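Local coordinates for protein Rep (Escherichia coli, PDB 3VW4) that initiates replication of plasmid ColE2-P9 as an initiator-primase, binding and unwinding the replication origin through the DNA-binding domain described here, at residues Y11-K16 with Q41-Y46; S33-A38 with Y69-F74. One frame throughout, in Å; residues are numbered along the deposited sequence.

Contact 1 of 2, residues Y11-K16 with Q41-Y46; sequences YHLFEK and QRVEMY. With nucleotides of chain D.
Leu13 and Lys16, one helical turn apart, meet Val43 and Tyr46 of the second helix through carbon contacts alone, the lysine lending its aliphatic chain. The CD1 methyl of Leu13 lies 3.6 Å from CB of Tyr46, at the root of the ring rather than on its face, while Leu13 CG meets Val43 CG1 at 3.9 Å. Lys16 crosses the tyrosine at about a right angle and lays its aliphatic chain over one face: its CD sits 4.0 Å from the Tyr46 ring centroid, 22° off the normal, a CH-pi contact displaced toward the rim. CE follows, 3.7 Å from Tyr46 CE1. On the opposite face of this ring lies the Met45 CE methyl, which also covers the centre of the Arg42 guanidinium, so the tyrosine is sandwiched between two aliphatic groups.

Next to Leu13, Phe14 turns away from this packing toward the DNA. With CG anti to the backbone N (chi1 169°), its ring lies face to face with the guanine of DG1 of chain D, CD1 of Phe14 being 3.4 Å from C6 of DG1, and DA2 of chain D borders the ring's edge.

The short helical segments come within 9.9 Å, axis to axis, and run at 129° to each other, nearer antiparallel than parallel. Val43 and Tyr46 also touch Val17 further along helix 7-24, and Ile62 of helix 56-73 packs against both Phe14 and Val43, completing a three-helix arrangement.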
loop_
_atom_site.group_PDB
_atom_site.type_symbol
_atom_site.label_atom_id
_atom_site.label_comp_id
_atom_site.label_asym_id
_atom_site.label_seq_id
_atom_site.Cartn_x
_atom_site.Cartn_y
_atom_site.Cartn_z
ATOM N N TYR A 11 -19.803 -13.187 4.129
ATOM C CA TYR A 11 -19.375 -11.982 3.437
ATOM C C TYR A 11 -18.496 -11.089 4.324
ATOM O O TYR A 11 -17.348 -10.726 4.056
ATOM C CB TYR A 11 -20.620 -11.215 2.977
ATOM C CG TYR A 11 -20.378 -9.983 2.128
ATOM C CD1 TYR A 11 -20.071 -8.739 2.711
ATOM C CD2 TYR A 11 -20.479 -10.039 0.750
ATOM C CE1 TYR A 11 -19.839 -7.606 1.942
ATOM C CE2 TYR A 11 -20.240 -8.915 -0.027
ATOM C CZ TYR A 11 -19.917 -7.710 0.569
ATOM O OH TYR A 11 -19.727 -6.599 -0.237
ATOM N N HIS A 12 -19.069 -10.744 5.416
ATOM C CA HIS A 12 -18.469 -9.782 6.238
ATOM C C HIS A 12 -17.124 -10.272 6.671
ATOM O O HIS A 12 -16.138 -9.517 6.660
ATOM C CB HIS A 12 -19.365 -9.624 7.417
ATOM C CG HIS A 12 -18.776 -8.803 8.446
ATOM N ND1 HIS A 12 -18.193 -9.347 9.580
ATOM C CD2 HIS A 12 -18.579 -7.438 8.489
ATOM C CE1 HIS A 12 -17.712 -8.344 10.329
ATOM N NE2 HIS A 12 -17.942 -7.173 9.646
ATOM N N LEU A 13 -17.045 -11.526 7.073
ATOM C CA LEU A 13 -15.751 -12.055 7.385
ATOM C C LEU A 13 -14.836 -12.090 6.149
ATOM O O LEU A 13 -13.689 -11.706 6.254
ATOM C CB LEU A 13 -15.867 -13.423 8.025
ATOM C CG LEU A 13 -15.954 -13.639 9.534
ATOM C CD1 LEU A 13 -16.017 -12.428 10.452
ATOM C CD2 LEU A 13 -17.116 -14.539 9.751
ATOM N N PHE A 14 -15.305 -12.550 4.984
ATOM C CA PHE A 14 -14.426 -12.692 3.812
ATOM C C PHE A 14 -13.933 -11.330 3.410
ATOM O O PHE A 14 -12.838 -11.136 3.040
ATOM C CB PHE A 14 -15.217 -13.339 2.673
ATOM C CG PHE A 14 -14.511 -13.303 1.344
ATOM C CD1 PHE A 14 -13.417 -14.117 1.090
ATOM C CD2 PHE A 14 -14.899 -12.427 0.366
ATOM C CE1 PHE A 14 -12.757 -14.070 -0.133
ATOM C CE2 PHE A 14 -14.218 -12.376 -0.830
ATOM C CZ PHE A 14 -13.149 -13.196 -1.092
ATOM N N GLU A 15 -14.766 -10.332 3.492
ATOM C CA GLU A 15 -14.359 -8.955 3.046
ATOM C C GLU A 15 -13.346 -8.328 3.997
ATOM O O GLU A 15 -12.352 -7.798 3.547
ATOM C CB GLU A 15 -15.600 -8.013 2.913
ATOM C CG GLU A 15 -16.488 -8.334 1.750
ATOM C CD GLU A 15 -15.797 -7.977 0.447
ATOM O OE1 GLU A 15 -15.464 -6.762 0.283
ATOM O OE2 GLU A 15 -15.574 -8.879 -0.400
ATOM N N LYS A 16 -13.640 -8.329 5.307
ATOM C CA LYS A 16 -12.739 -7.800 6.337
ATOM C C LYS A 16 -11.348 -8.411 6.201
ATOM O O LYS A 16 -10.397 -7.738 5.884
ATOM C CB LYS A 16 -13.284 -8.170 7.703
ATOM C CG LYS A 16 -13.841 -7.015 8.456
ATOM C CD LYS A 16 -12.717 -6.168 8.980
ATOM C CE LYS A 16 -13.229 -5.210 10.061
ATOM N NZ LYS A 16 -13.422 -3.802 9.558
ATOM N N GLN A 41 -6.849 -17.644 11.815
ATOM C CA GLN A 41 -6.872 -17.086 13.139
ATOM C C GLN A 41 -7.426 -15.644 13.136
ATOM O O GLN A 41 -8.211 -15.262 13.999
ATOM C CB GLN A 41 -5.506 -17.197 13.667
ATOM C CG GLN A 41 -5.217 -16.437 14.898
ATOM C CD GLN A 41 -3.907 -16.926 15.504
ATOM O OE1 GLN A 41 -3.937 -17.750 16.434
ATOM N NE2 GLN A 41 -2.733 -16.458 14.951
ATOM N N ARG A 42 -7.118 -14.896 12.087
ATOM C CA ARG A 42 -7.740 -13.595 11.926
ATOM C C ARG A 42 -9.263 -13.662 11.596
ATOM O O ARG A 42 -10.048 -12.805 12.042
ATOM C CB ARG A 42 -6.979 -12.700 10.978
ATOM C CG ARG A 42 -7.688 -11.390 10.905
ATOM C CD ARG A 42 -6.802 -10.161 10.896
ATOM N NE ARG A 42 -6.060 -9.928 12.106
ATOM C CZ ARG A 42 -5.755 -8.722 12.567
ATOM N NH1 ARG A 42 -6.176 -7.639 11.946
ATOM N NH2 ARG A 42 -5.049 -8.591 13.673
ATOM N N VAL A 43 -9.683 -14.721 10.924
ATOM C CA VAL A 43 -11.093 -14.912 10.687
ATOM C C VAL A 43 -11.755 -15.214 12.022
ATOM O O VAL A 43 -12.845 -14.677 12.305
ATOM C CB VAL A 43 -11.435 -16.046 9.682
ATOM C CG1 VAL A 43 -12.945 -16.127 9.504
ATOM C CG2 VAL A 43 -10.766 -15.843 8.326
ATOM N N GLU A 44 -11.120 -16.038 12.847
ATOM C CA GLU A 44 -11.656 -16.298 14.178
ATOM C C GLU A 44 -11.733 -15.046 15.087
ATOM O O GLU A 44 -12.617 -14.936 15.903
ATOM C CB GLU A 44 -10.899 -17.437 14.840
ATOM C CG GLU A 44 -11.330 -18.713 14.213
ATOM C CD GLU A 44 -10.452 -19.922 14.517
ATOM O OE1 GLU A 44 -9.247 -19.814 14.958
ATOM O OE2 GLU A 44 -10.979 -21.056 14.292
ATOM N N MET A 45 -10.839 -14.091 14.934
ATOM C CA MET A 45 -10.903 -13.004 15.853
ATOM C C MET A 45 -12.110 -12.129 15.501
ATOM O O MET A 45 -12.846 -11.703 16.396
ATOM C CB MET A 45 -9.570 -12.217 15.923
ATOM C CG MET A 45 -9.603 -10.908 16.685
ATOM S SD MET A 45 -8.359 -9.783 15.983
ATOM C CE MET A 45 -8.948 -9.560 14.270
ATOM N N TYR A 46 -12.349 -11.906 14.210
ATOM C CA TYR A 46 -13.562 -11.138 13.850
ATOM C C TYR A 46 -14.852 -11.872 14.208
ATOM O O TYR A 46 -15.824 -11.246 14.616
ATOM C CB TYR A 46 -13.584 -10.660 12.385
ATOM C CG TYR A 46 -12.509 -9.685 12.064
ATOM C CD1 TYR A 46 -12.474 -8.416 12.624
ATOM C CD2 TYR A 46 -11.515 -10.030 11.199
ATOM C CE1 TYR A 46 -11.444 -7.524 12.317
ATOM C CE2 TYR A 46 -10.512 -9.168 10.875
ATOM C CZ TYR A 46 -10.463 -7.918 11.420
ATOM O OH TYR A 46 -9.364 -7.095 11.043
ATOM P P DG D 1 -13.228 -17.725 -5.659
ATOM O OP1 DG D 1 -14.014 -19.007 -5.761
ATOM O OP2 DG D 1 -11.725 -17.761 -5.405
ATOM O "O5'" DG D 1 -13.664 -16.572 -6.697
ATOM C "C5'" DG D 1 -15.035 -16.240 -7.007
ATOM C "C4'" DG D 1 -15.540 -15.128 -6.116
ATOM O "O4'" DG D 1 -15.865 -15.650 -4.811
ATOM C "C3'" DG D 1 -14.607 -13.935 -5.889
ATOM O "O3'" DG D 1 -15.243 -12.767 -6.412
ATOM C "C2'" DG D 1 -14.530 -13.771 -4.373
ATOM C "C1'" DG D 1 -15.574 -14.702 -3.798
ATOM N N9 DG D 1 -15.150 -15.463 -2.633
ATOM C C8 DG D 1 -14.099 -16.348 -2.571
ATOM N N7 DG D 1 -14.008 -16.957 -1.420
ATOM C C5 DG D 1 -15.094 -16.480 -0.694
ATOM C C6 DG D 1 -15.489 -16.736 0.649
ATOM O O6 DG D 1 -14.981 -17.501 1.470
ATOM N N1 DG D 1 -16.627 -16.028 0.990
ATOM C C2 DG D 1 -17.290 -15.156 0.164
ATOM N N2 DG D 1 -18.370 -14.558 0.694
ATOM N N3 DG D 1 -16.907 -14.869 -1.072
ATOM C C4 DG D 1 -15.827 -15.583 -1.442
ATOM P P DA D 2 -14.388 -11.806 -7.312
ATOM O OP1 DA D 2 -15.336 -10.862 -7.878
ATOM O OP2 DA D 2 -13.612 -12.795 -8.143
ATOM O "O5'" DA D 2 -13.334 -10.828 -6.576
ATOM C "C5'" DA D 2 -13.649 -10.013 -5.413
ATOM C "C4'" DA D 2 -12.402 -9.294 -4.917
ATOM O "O4'" DA D 2 -11.577 -10.129 -4.051
ATOM C "C3'" DA D 2 -11.421 -8.831 -5.982
ATOM O "O3'" DA D 2 -10.618 -7.871 -5.358
ATOM C "C2'" DA D 2 -10.605 -10.092 -6.207
ATOM C "C1'" DA D 2 -10.481 -10.666 -4.802
ATOM N N9 DA D 2 -10.511 -12.119 -4.635
ATOM C C8 DA D 2 -11.061 -13.107 -5.405
ATOM N N7 DA D 2 -10.917 -14.312 -4.902
ATOM C C5 DA D 2 -10.294 -14.091 -3.683
ATOM C C6 DA D 2 -9.932 -14.952 -2.634
ATOM N N6 DA D 2 -10.109 -16.279 -2.658
ATOM N N1 DA D 2 -9.326 -14.406 -1.558
ATOM C C2 DA D 2 -9.096 -13.091 -1.551
ATOM N N3 DA D 2 -9.416 -12.178 -2.457
ATOM C C4 DA D 2 -10.034 -12.748 -3.505
#

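Contact 2 of 2, residues S33-A38 with Y69-F74; sequences SQWLDA and YTHRKF. With nucleotides of chain D.
Trp35 reaches from helix 32-49 to Thr70 and His71 near the C-terminal end of helix 56-73, within the helical Primase C-terminal 1 region of the DNA-binding domain. The one hydrogen bond between the segments runs from Trp35 NE1 to Thr70 OG1 (2.8 Å, 161°), with the oxygen practically in the indole plane. Thr70 holds OG1 between its backbone N and carbonyl carbon (chi1 61°), where the hydroxyl can also bond to Ile66 O, one turn earlier. The buried hydroxyl thus has two partners, which would hold it in position to receive the indole N-H.

The aromatic contact is looser. The five-membered ring of Trp35 and the His71 ring meet obliquely, planes at 36°, with Trp35 CD1 3.6 Å from His71 CD2, and a hydrogen bond from His71 to Pro30 O helps to hold the imidazole there.

Contacts with chain D lie beyond the helix pair. Tyr69 places one ring face over the adenine of DA2, with Lys73 CD against the other face; one face of Phe74 lies, displaced toward its rim, against DA4. Cut back to an alanine, Tyr69 would probably leave that face of DA2 uncovered and the Lys73 chain freer to turn. Polar contacts with the bases follow at the helix end, consistent with sequence-specific binding: Lys73 O accepts a weak hydrogen bond from N6 of DA4, and Lys73 NZ donates one to O4 of DT3 at 2.7 Å.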
loop_
_atom_site.group_PDB
_atom_site.type_symbol
_atom_site.label_atom_id
_atom_site.label_comp_id
_atom_site.label_asym_id
_atom_site.label_seq_id
_atom_site.Cartn_x
_atom_site.Cartn_y
_atom_site.Cartn_z
ATOM N N SER A 33 2.005 -23.067 5.242
ATOM C CA SER A 33 1.350 -23.720 6.372
ATOM C C SER A 33 1.152 -22.735 7.514
ATOM O O SER A 33 0.156 -22.822 8.247
ATOM C CB SER A 33 2.113 -24.917 6.843
ATOM O OG SER A 33 3.446 -24.529 7.023
ATOM N N GLN A 34 2.064 -21.763 7.647
ATOM C CA GLN A 34 1.939 -20.809 8.736
ATOM C C GLN A 34 0.929 -19.706 8.378
ATOM O O GLN A 34 0.146 -19.273 9.194
ATOM C CB GLN A 34 3.292 -20.229 9.145
ATOM C CG GLN A 34 4.196 -21.133 9.944
ATOM C CD GLN A 34 3.510 -21.998 10.949
ATOM O OE1 GLN A 34 3.676 -23.191 10.911
ATOM N NE2 GLN A 34 2.757 -21.436 11.846
ATOM N N TRP A 35 0.954 -19.289 7.130
ATOM C CA TRP A 35 0.049 -18.300 6.621
ATOM C C TRP A 35 -1.373 -18.819 6.727
ATOM O O TRP A 35 -2.305 -18.110 7.021
ATOM C CB TRP A 35 0.462 -18.064 5.169
ATOM C CG TRP A 35 -0.364 -17.022 4.476
ATOM C CD1 TRP A 35 -1.016 -17.136 3.253
ATOM C CD2 TRP A 35 -0.603 -15.646 4.937
ATOM N NE1 TRP A 35 -1.666 -15.956 2.956
ATOM C CE2 TRP A 35 -1.454 -15.031 3.963
ATOM C CE3 TRP A 35 -0.235 -14.912 6.069
ATOM C CZ2 TRP A 35 -1.913 -13.771 4.114
ATOM C CZ3 TRP A 35 -0.716 -13.609 6.209
ATOM C CH2 TRP A 35 -1.521 -13.063 5.240
ATOM N N LEU A 36 -1.555 -20.105 6.525
ATOM C CA LEU A 36 -2.907 -20.631 6.517
ATOM C C LEU A 36 -3.410 -20.467 7.917
ATOM O O LEU A 36 -4.534 -19.979 8.101
ATOM C CB LEU A 36 -2.928 -22.069 6.137
ATOM C CG LEU A 36 -4.149 -22.695 5.516
ATOM C CD1 LEU A 36 -4.243 -24.127 6.044
ATOM C CD2 LEU A 36 -5.437 -21.912 5.751
ATOM N N ASP A 37 -2.592 -20.846 8.909
ATOM C CA ASP A 37 -3.014 -20.736 10.275
ATOM C C ASP A 37 -3.247 -19.264 10.646
ATOM O O ASP A 37 -4.310 -18.921 11.196
ATOM C CB ASP A 37 -2.062 -21.461 11.177
ATOM C CG ASP A 37 -2.103 -23.014 10.979
ATOM O OD1 ASP A 37 -3.132 -23.597 10.351
ATOM O OD2 ASP A 37 -1.093 -23.702 11.517
ATOM N N ALA A 38 -2.353 -18.398 10.177
ATOM C CA ALA A 38 -2.473 -16.980 10.445
ATOM C C ALA A 38 -3.825 -16.389 10.016
ATOM O O ALA A 38 -4.447 -15.642 10.827
ATOM C CB ALA A 38 -1.338 -16.171 9.871
ATOM N N TYR A 69 -5.507 -18.065 -2.110
ATOM C CA TYR A 69 -5.445 -17.041 -3.131
ATOM C C TYR A 69 -4.254 -16.135 -2.929
ATOM O O TYR A 69 -3.447 -15.981 -3.847
ATOM C CB TYR A 69 -6.754 -16.272 -3.135
ATOM C CG TYR A 69 -6.975 -15.254 -4.163
ATOM C CD1 TYR A 69 -6.533 -13.936 -3.989
ATOM C CD2 TYR A 69 -7.674 -15.566 -5.339
ATOM C CE1 TYR A 69 -6.762 -12.974 -4.996
ATOM C CE2 TYR A 69 -7.897 -14.615 -6.322
ATOM C CZ TYR A 69 -7.454 -13.326 -6.131
ATOM O OH TYR A 69 -7.739 -12.367 -7.078
ATOM N N THR A 70 -4.094 -15.605 -1.719
ATOM C CA THR A 70 -3.061 -14.631 -1.450
ATOM C C THR A 70 -1.666 -15.268 -1.454
ATOM O O THR A 70 -0.732 -14.658 -1.944
ATOM C CB THR A 70 -3.234 -13.937 -0.131
ATOM O OG1 THR A 70 -3.182 -14.952 0.882
ATOM C CG2 THR A 70 -4.484 -13.153 -0.069
ATOM N N HIS A 71 -1.511 -16.489 -0.988
ATOM C CA HIS A 71 -0.161 -17.145 -1.060
ATOM C C HIS A 71 0.254 -17.333 -2.472
ATOM O O HIS A 71 1.384 -17.090 -2.804
ATOM C CB HIS A 71 -0.079 -18.456 -0.319
ATOM C CG HIS A 71 1.267 -18.685 0.250
ATOM N ND1 HIS A 71 2.165 -19.593 -0.273
ATOM C CD2 HIS A 71 1.946 -18.050 1.326
ATOM C CE1 HIS A 71 3.326 -19.523 0.434
ATOM N NE2 HIS A 71 3.185 -18.598 1.411
ATOM N N ARG A 72 -0.707 -17.706 -3.333
ATOM C CA ARG A 72 -0.426 -17.983 -4.712
ATOM C C ARG A 72 -0.187 -16.702 -5.496
ATOM O O ARG A 72 0.706 -16.686 -6.340
ATOM C CB ARG A 72 -1.531 -18.814 -5.375
ATOM C CG ARG A 72 -1.166 -19.228 -6.806
ATOM C CD ARG A 72 -2.184 -20.181 -7.425
ATOM N NE ARG A 72 -3.491 -19.544 -7.733
ATOM C CZ ARG A 72 -4.595 -19.561 -6.963
ATOM N NH1 ARG A 72 -4.586 -20.188 -5.780
ATOM N NH2 ARG A 72 -5.729 -18.953 -7.381
ATOM N N LYS A 73 -0.940 -15.630 -5.233
ATOM C CA LYS A 73 -0.788 -14.471 -6.128
ATOM C C LYS A 73 0.163 -13.351 -5.688
ATOM O O LYS A 73 0.566 -12.527 -6.502
ATOM C CB LYS A 73 -2.137 -13.911 -6.574
ATOM C CG LYS A 73 -3.029 -14.975 -7.134
ATOM C CD LYS A 73 -4.333 -14.454 -7.557
ATOM C CE LYS A 73 -4.747 -15.310 -8.719
ATOM N NZ LYS A 73 -5.036 -14.404 -9.857
ATOM N N PHE A 74 0.535 -13.325 -4.405
ATOM C CA PHE A 74 1.283 -12.188 -3.891
ATOM C C PHE A 74 2.817 -12.448 -3.823
ATOM O O PHE A 74 3.299 -13.584 -3.593
ATOM C CB PHE A 74 0.687 -11.813 -2.540
ATOM C CG PHE A 74 -0.511 -10.936 -2.634
ATOM C CD1 PHE A 74 -1.678 -11.351 -3.368
ATOM C CD2 PHE A 74 -0.516 -9.686 -2.039
ATOM C CE1 PHE A 74 -2.792 -10.530 -3.472
ATOM C CE2 PHE A 74 -1.669 -8.884 -2.145
ATOM C CZ PHE A 74 -2.785 -9.308 -2.866
ATOM P P DA D 2 -14.388 -11.806 -7.312
ATOM O OP1 DA D 2 -15.336 -10.862 -7.878
ATOM O OP2 DA D 2 -13.612 -12.795 -8.143
ATOM O "O5'" DA D 2 -13.334 -10.828 -6.576
ATOM C "C5'" DA D 2 -13.649 -10.013 -5.413
ATOM C "C4'" DA D 2 -12.402 -9.294 -4.917
ATOM O "O4'" DA D 2 -11.577 -10.129 -4.051
ATOM C "C3'" DA D 2 -11.421 -8.831 -5.982
ATOM O "O3'" DA D 2 -10.618 -7.871 -5.358
ATOM C "C2'" DA D 2 -10.605 -10.092 -6.207
ATOM C "C1'" DA D 2 -10.481 -10.666 -4.802
ATOM N N9 DA D 2 -10.511 -12.119 -4.635
ATOM C C8 DA D 2 -11.061 -13.107 -5.405
ATOM N N7 DA D 2 -10.917 -14.312 -4.902
ATOM C C5 DA D 2 -10.294 -14.091 -3.683
ATOM C C6 DA D 2 -9.932 -14.952 -2.634
ATOM N N6 DA D 2 -10.109 -16.279 -2.658
ATOM N N1 DA D 2 -9.326 -14.406 -1.558
ATOM C C2 DA D 2 -9.096 -13.091 -1.551
ATOM N N3 DA D 2 -9.416 -12.178 -2.457
ATOM C C4 DA D 2 -10.034 -12.748 -3.505
ATOM P P DA D 4 -5.037 -4.197 -4.394
ATOM O OP1 DA D 4 -6.368 -3.764 -3.873
ATOM O OP2 DA D 4 -4.505 -3.762 -5.713
ATOM O "O5'" DA D 4 -3.905 -3.789 -3.346
ATOM C "C5'" DA D 4 -4.027 -4.115 -1.969
ATOM C "C4'" DA D 4 -2.634 -4.269 -1.420
ATOM O "O4'" DA D 4 -1.947 -5.442 -1.955
ATOM C "C3'" DA D 4 -1.724 -3.073 -1.694
ATOM O "O3'" DA D 4 -1.035 -2.865 -0.452
ATOM C "C2'" DA D 4 -0.851 -3.565 -2.844
ATOM C "C1'" DA D 4 -0.758 -5.068 -2.601
ATOM N N9 DA D 4 -0.636 -5.922 -3.769
ATOM C C8 DA D 4 -1.472 -6.022 -4.851
ATOM N N7 DA D 4 -1.132 -6.970 -5.696
ATOM C C5 DA D 4 -0.048 -7.587 -5.088
ATOM C C6 DA D 4 0.754 -8.681 -5.460
ATOM N N6 DA D 4 0.570 -9.397 -6.570
ATOM N N1 DA D 4 1.767 -9.028 -4.634
ATOM C C2 DA D 4 1.940 -8.330 -3.504
ATOM N N3 DA D 4 1.235 -7.301 -3.032
ATOM C C4 DA D 4 0.269 -6.952 -3.900
ATOM P P DT D 3 -9.541 -7.091 -6.247
ATOM O OP1 DT D 3 -9.547 -5.713 -5.758
ATOM O OP2 DT D 3 -9.639 -7.295 -7.717
ATOM O "O5'" DT D 3 -8.094 -7.745 -6.049
ATOM C "C5'" DT D 3 -7.658 -8.151 -4.731
ATOM C "C4'" DT D 3 -6.207 -7.783 -4.552
ATOM O "O4'" DT D 3 -5.429 -8.790 -5.219
ATOM C "C3'" DT D 3 -5.821 -6.465 -5.214
ATOM O "O3'" DT D 3 -4.871 -5.789 -4.416
ATOM C "C2'" DT D 3 -5.214 -6.875 -6.542
ATOM C "C1'" DT D 3 -4.671 -8.243 -6.268
ATOM N N1 DT D 3 -4.721 -9.186 -7.383
ATOM C C2 DT D 3 -3.530 -9.794 -7.718
ATOM O O2 DT D 3 -2.479 -9.558 -7.152
ATOM N N3 DT D 3 -3.602 -10.643 -8.789
ATOM C C4 DT D 3 -4.733 -10.992 -9.496
ATOM O O4 DT D 3 -4.653 -11.812 -10.406
ATOM C C5 DT D 3 -5.942 -10.303 -9.111
ATOM C C7 DT D 3 -7.194 -10.561 -9.888
ATOM C C6 DT D 3 -5.883 -9.460 -8.070
#

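Overall arrangement
From the N terminus, helix 7-24 supplies 11-16, which waits until 41-46 on helix 32-49 to close the loop of contact 1. Before that loop is shut, 33-38 has begun contact 2, completed only at 69-74 on the end of helix 56-73. The two loops therefore cross, and helix 32-49 belongs to both, bridging the first helix and the third. Their centres are about 15 Å apart, and together they tie the three helices of the Primase C-terminal 1 region into one compact unit. Beside the helix packing, both contacts carry aromatic residues that face bases of the same DNA strand, chain D.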